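Local coordinates for 373aa long hypothetical citrate synthase (Sulfolobus tokodaii, PDB 1VGP), which is a mostly helical member of the citrate synthase family, modelled as an assembly of two chains, whose own function is not established, at residues Ala289-Val292 with Glu293-Gly296; Ile239-Arg242 with Leu243-Lys246. All coordinates share one frame; numbering follows the deposited sequence.

Contact 1. Residues Ala289-Val292 with Glu293-Gly296; sequences AEKV and EEIG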
loop_
_atom_site.group_PDB
_atom_site.type_symbol
_atom_site.label_atom_id
_atom_site.label_comp_id
_atom_site.label_asym_id
_atom_site.label_seq_id
_atom_site.Cartn_x
_atom_site.Cartn_y
_atom_site.Cartn_z
ATOM N N ALA A 289 30.038 -15.588 14.442
ATOM C CA ALA A 289 28.722 -15.315 15.008
ATOM C C ALA A 289 28.579 -15.857 16.435
ATOM O O ALA A 289 27.997 -15.204 17.306
ATOM C CB ALA A 289 27.652 -15.919 14.100
ATOM N N GLU A 290 29.108 -17.047 16.681
ATOM C CA GLU A 290 29.068 -17.593 18.027
ATOM C C GLU A 290 29.877 -16.727 18.977
ATOM O O GLU A 290 29.413 -16.375 20.060
ATOM C CB GLU A 290 29.598 -19.028 18.040
ATOM C CG GLU A 290 28.497 -20.046 18.262
ATOM C CD GLU A 290 28.937 -21.459 17.964
ATOM O OE1 GLU A 290 28.050 -22.337 17.808
ATOM O OE2 GLU A 290 30.167 -21.692 17.888
ATOM N N LYS A 291 31.083 -16.372 18.554
ATOM C CA LYS A 291 31.918 -15.454 19.311
ATOM C C LYS A 291 31.200 -14.144 19.631
ATOM O O LYS A 291 31.269 -13.644 20.760
ATOM C CB LYS A 291 33.197 -15.167 18.529
ATOM C CG LYS A 291 34.349 -16.059 18.912
ATOM C CD LYS A 291 35.124 -15.465 20.068
ATOM C CE LYS A 291 35.843 -16.556 20.835
ATOM N NZ LYS A 291 34.936 -17.726 21.083
ATOM N N VAL A 292 30.516 -13.586 18.639
ATOM C CA VAL A 292 29.737 -12.368 18.842
ATOM C C VAL A 292 28.559 -12.624 19.784
ATOM O O VAL A 292 28.280 -11.803 20.656
ATOM C CB VAL A 292 29.199 -11.824 17.498
ATOM C CG1 VAL A 292 28.371 -10.579 17.733
ATOM C CG2 VAL A 292 30.353 -11.518 16.574
ATOM N N GLU A 293 27.881 -13.762 19.609
ATOM C CA GLU A 293 26.767 -14.128 20.476
ATOM C C GLU A 293 27.241 -14.184 21.922
ATOM O O GLU A 293 26.588 -13.673 22.840
ATOM C CB GLU A 293 26.208 -15.500 20.077
ATOM C CG GLU A 293 24.997 -15.934 20.904
ATOM C CD GLU A 293 24.636 -17.399 20.710
ATOM O OE1 GLU A 293 25.220 -18.043 19.819
ATOM O OE2 GLU A 293 23.762 -17.911 21.450
ATOM N N GLU A 294 28.393 -14.815 22.111
ATOM C CA GLU A 294 28.961 -15.011 23.435
ATOM C C GLU A 294 29.201 -13.668 24.132
ATOM O O GLU A 294 28.634 -13.402 25.197
ATOM C CB GLU A 294 30.259 -15.794 23.296
ATOM C CG GLU A 294 30.878 -16.241 24.602
ATOM C CD GLU A 294 31.891 -17.359 24.401
ATOM O OE1 GLU A 294 32.576 -17.734 25.386
ATOM O OE2 GLU A 294 31.998 -17.863 23.257
ATOM N N ILE A 295 30.031 -12.819 23.530
ATOM C CA ILE A 295 30.401 -11.555 24.165
ATOM C C ILE A 295 29.212 -10.597 24.154
ATOM O O ILE A 295 29.048 -9.776 25.069
ATOM C CB ILE A 295 31.611 -10.886 23.444
ATOM C CG1 ILE A 295 32.062 -9.640 24.212
ATOM C CG2 ILE A 295 31.228 -10.510 22.015
ATOM C CD1 ILE A 295 33.450 -9.155 23.833
ATOM N N GLY A 296 28.383 -10.714 23.120
ATOM C CA GLY A 296 27.192 -9.891 23.031
ATOM C C GLY A 296 26.240 -10.136 24.183
ATOM O O GLY A 296 25.812 -9.189 24.853
#
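Glu293 N donates to Ala289 O at 2.7 Å, the first of four successive i to i+4 bonds that make 289-296 two continuous turns of alpha-helix; Gly296 N closes the last of them on Val292 O, also at 2.7 Å. On one flank Lys291 and Glu294, three residues apart, run side by side and point the same way. The lysine chain is bent at chi2 (-88°) and again at chi4, which brings NZ back to 3.7 Å from Glu294 OE2, a long salt bridge. The glutamate meets it extended, with CG anti to its own backbone nitrogen (chi1 -172°). On another flank CG of Glu290 lies 4.1 Å from OE1 of Glu293. Their carboxylates are turned 45° apart, and each acid has its own partner: Glu290 OE1 is hydrogen-bonded to Tyr286 OH, while Glu293 is held by Tyr260 OH and by a salt bridge to Lys268. Ile295 lays CG2 beside the carbonyl oxygens of Lys291 and Val292, one turn back, and its side chain touches Asn236 of helix 235-244. Ala289 and Val292, small and apolar, suit the buried face, where both touch Phe311 of helix 309-319. Glu293 is buried too, and a hydroxyl and an ammonium group on its two oxygens would probably favour the ionised carboxylate, whereas the long Lys291-Glu294 pair probably adds only a modest electrostatic attraction.

Contact 2. Residues Ile239-Arg242 with Leu243-Lys246; sequences ILNR and LSNK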
loop_
_atom_site.group_PDB
_atom_site.type_symbol
_atom_site.label_atom_id
_atom_site.label_comp_id
_atom_site.label_asym_id
_atom_site.label_seq_id
_atom_site.Cartn_x
_atom_site.Cartn_y
_atom_site.Cartn_z
ATOM N N ILE A 239 33.504 -5.687 18.595
ATOM C CA ILE A 239 32.256 -5.469 19.305
ATOM C C ILE A 239 32.449 -4.487 20.448
ATOM O O ILE A 239 31.616 -3.602 20.674
ATOM C CB ILE A 239 31.687 -6.797 19.855
ATOM C CG1 ILE A 239 30.760 -7.424 18.813
ATOM C CG2 ILE A 239 30.900 -6.558 21.132
ATOM C CD1 ILE A 239 31.455 -8.374 17.898
ATOM N N LEU A 240 33.550 -4.635 21.172
ATOM C CA LEU A 240 33.813 -3.759 22.299
ATOM C C LEU A 240 34.061 -2.348 21.805
ATOM O O LEU A 240 33.680 -1.368 22.452
ATOM C CB LEU A 240 35.014 -4.275 23.106
ATOM C CG LEU A 240 34.689 -4.898 24.477
ATOM C CD1 LEU A 240 33.232 -5.367 24.543
ATOM C CD2 LEU A 240 35.623 -6.050 24.734
ATOM N N ASN A 241 34.674 -2.230 20.635
ATOM C CA ASN A 241 34.826 -0.919 20.035
ATOM C C ASN A 241 33.464 -0.324 19.707
ATOM O O ASN A 241 33.228 0.870 19.894
ATOM C CB ASN A 241 35.660 -0.999 18.766
ATOM C CG ASN A 241 35.942 0.375 18.192
ATOM O OD1 ASN A 241 35.425 0.741 17.136
ATOM N ND2 ASN A 241 36.753 1.160 18.908
ATOM N N ARG A 242 32.570 -1.165 19.216
ATOM C CA ARG A 242 31.257 -0.714 18.810
ATOM C C ARG A 242 30.494 -0.195 20.033
ATOM O O ARG A 242 29.855 0.857 19.986
ATOM C CB ARG A 242 30.518 -1.885 18.166
ATOM C CG ARG A 242 29.476 -1.509 17.146
ATOM C CD ARG A 242 29.683 -2.247 15.840
ATOM N NE ARG A 242 29.445 -1.327 14.742
ATOM C CZ ARG A 242 28.241 -0.905 14.391
ATOM N NH1 ARG A 242 28.093 0.225 13.707
ATOM N NH2 ARG A 242 27.184 -1.626 14.706
ATOM N N LEU A 243 30.584 -0.929 21.137
ATOM C CA LEU A 243 29.805 -0.618 22.331
ATOM C C LEU A 243 30.292 0.656 23.005
ATOM O O LEU A 243 29.507 1.406 23.590
ATOM C CB LEU A 243 29.878 -1.774 23.335
ATOM C CG LEU A 243 29.223 -3.080 22.882
ATOM C CD1 LEU A 243 29.559 -4.183 23.860
ATOM C CD2 LEU A 243 27.721 -2.886 22.770
ATOM N N SER A 244 31.594 0.897 22.919
ATOM C CA SER A 244 32.210 1.999 23.643
ATOM C C SER A 244 31.784 3.348 23.087
ATOM O O SER A 244 31.715 4.329 23.821
ATOM C CB SER A 244 33.727 1.887 23.577
ATOM O OG SER A 244 34.175 2.026 22.243
ATOM N N ASN A 245 31.511 3.417 21.791
ATOM C CA ASN A 245 30.937 4.640 21.244
ATOM C C ASN A 245 29.579 4.384 20.664
ATOM O O ASN A 245 29.401 4.257 19.452
ATOM C CB ASN A 245 31.879 5.277 20.205
ATOM C CG ASN A 245 32.567 4.262 19.353
ATOM O OD1 ASN A 245 31.970 3.265 18.965
ATOM N ND2 ASN A 245 33.830 4.503 19.051
ATOM N N LYS A 246 28.595 4.396 21.548
ATOM C CA LYS A 246 27.464 3.497 21.577
ATOM C C LYS A 246 26.817 3.166 20.240
ATOM O O LYS A 246 25.833 3.800 19.841
ATOM C CB LYS A 246 26.439 4.081 22.538
ATOM C CG LYS A 246 26.792 5.504 22.988
ATOM C CD LYS A 246 26.289 5.828 24.394
ATOM C CE LYS A 246 26.952 7.089 24.941
ATOM N NZ LYS A 246 26.092 7.794 25.935
#
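Leu243 CD1 touches two side chains of the preceding turn: CG2 of Ile239 at 3.9 Å and CD1 of Leu240, also at 3.9 Å. Ile239 and Leu243, four residues apart, lie alongside each other and point the same way, whereas Leu240 comes across the leucine at a slant. Branched apolar residues suit these places because their methyl groups can fill one side of the helix. Leu243 carries CG beside its backbone nitrogen (chi1 -66°), which lays the branch back over the previous turn, close by the carbonyl of Ile239. The same carbonyl accepts the Leu243 amide, N to O 2.9 Å, and the next bond runs from Ser244 N to Leu240 O at 3.1 Å.

Ser244, on the exposed side, adds a side-chain bond: OG donates to Asn241 O at 2.8 Å. The hydroxyl approaches above the carbonyl plane, 36° out of it, and the bond is bent at the carbonyl. It is placed there by chi1 of 64°, which sets OG between the backbone nitrogen and the carbonyl carbon. Serine suits this exposed last turn because its short hydroxyl can reach back to a carbonyl that no amide of the two segments takes through a helical i to i+4 bond. Asn245 is the first residue to leave helical geometry, and the chain passes into a loop.

Farther out, Ile249 of that loop touches both Ile239 and Leu243. The apolar side of helix 235-244 rests on helix 281-300, where Leu240 meets Tyr299 and Leu243 meets Leu300.

Contact 1 lies midway along helix 281-300 and is mostly buried; contact 2 takes in the end of helix 235-244 and is largely at the surface. Their centres are about 14 Å apart, and the two helices meet directly: Val292 CG2 is 3.6 Å from Ile239 CD1, and Ile295 CD1 is 3.9 Å from Leu240 CD1. Val292 and Ile295 of contact 1 thus share one interface with Ile239 and Leu240 of contact 2. Elsewhere the chemistry diverges. In 289-296, enclosed also by helices 309-319 and 221-228, charged side chains are paired along the helix or with neighbouring residues; in 239-246 a serine hydroxyl bonds to a backbone carbonyl where the helix gives way to loop.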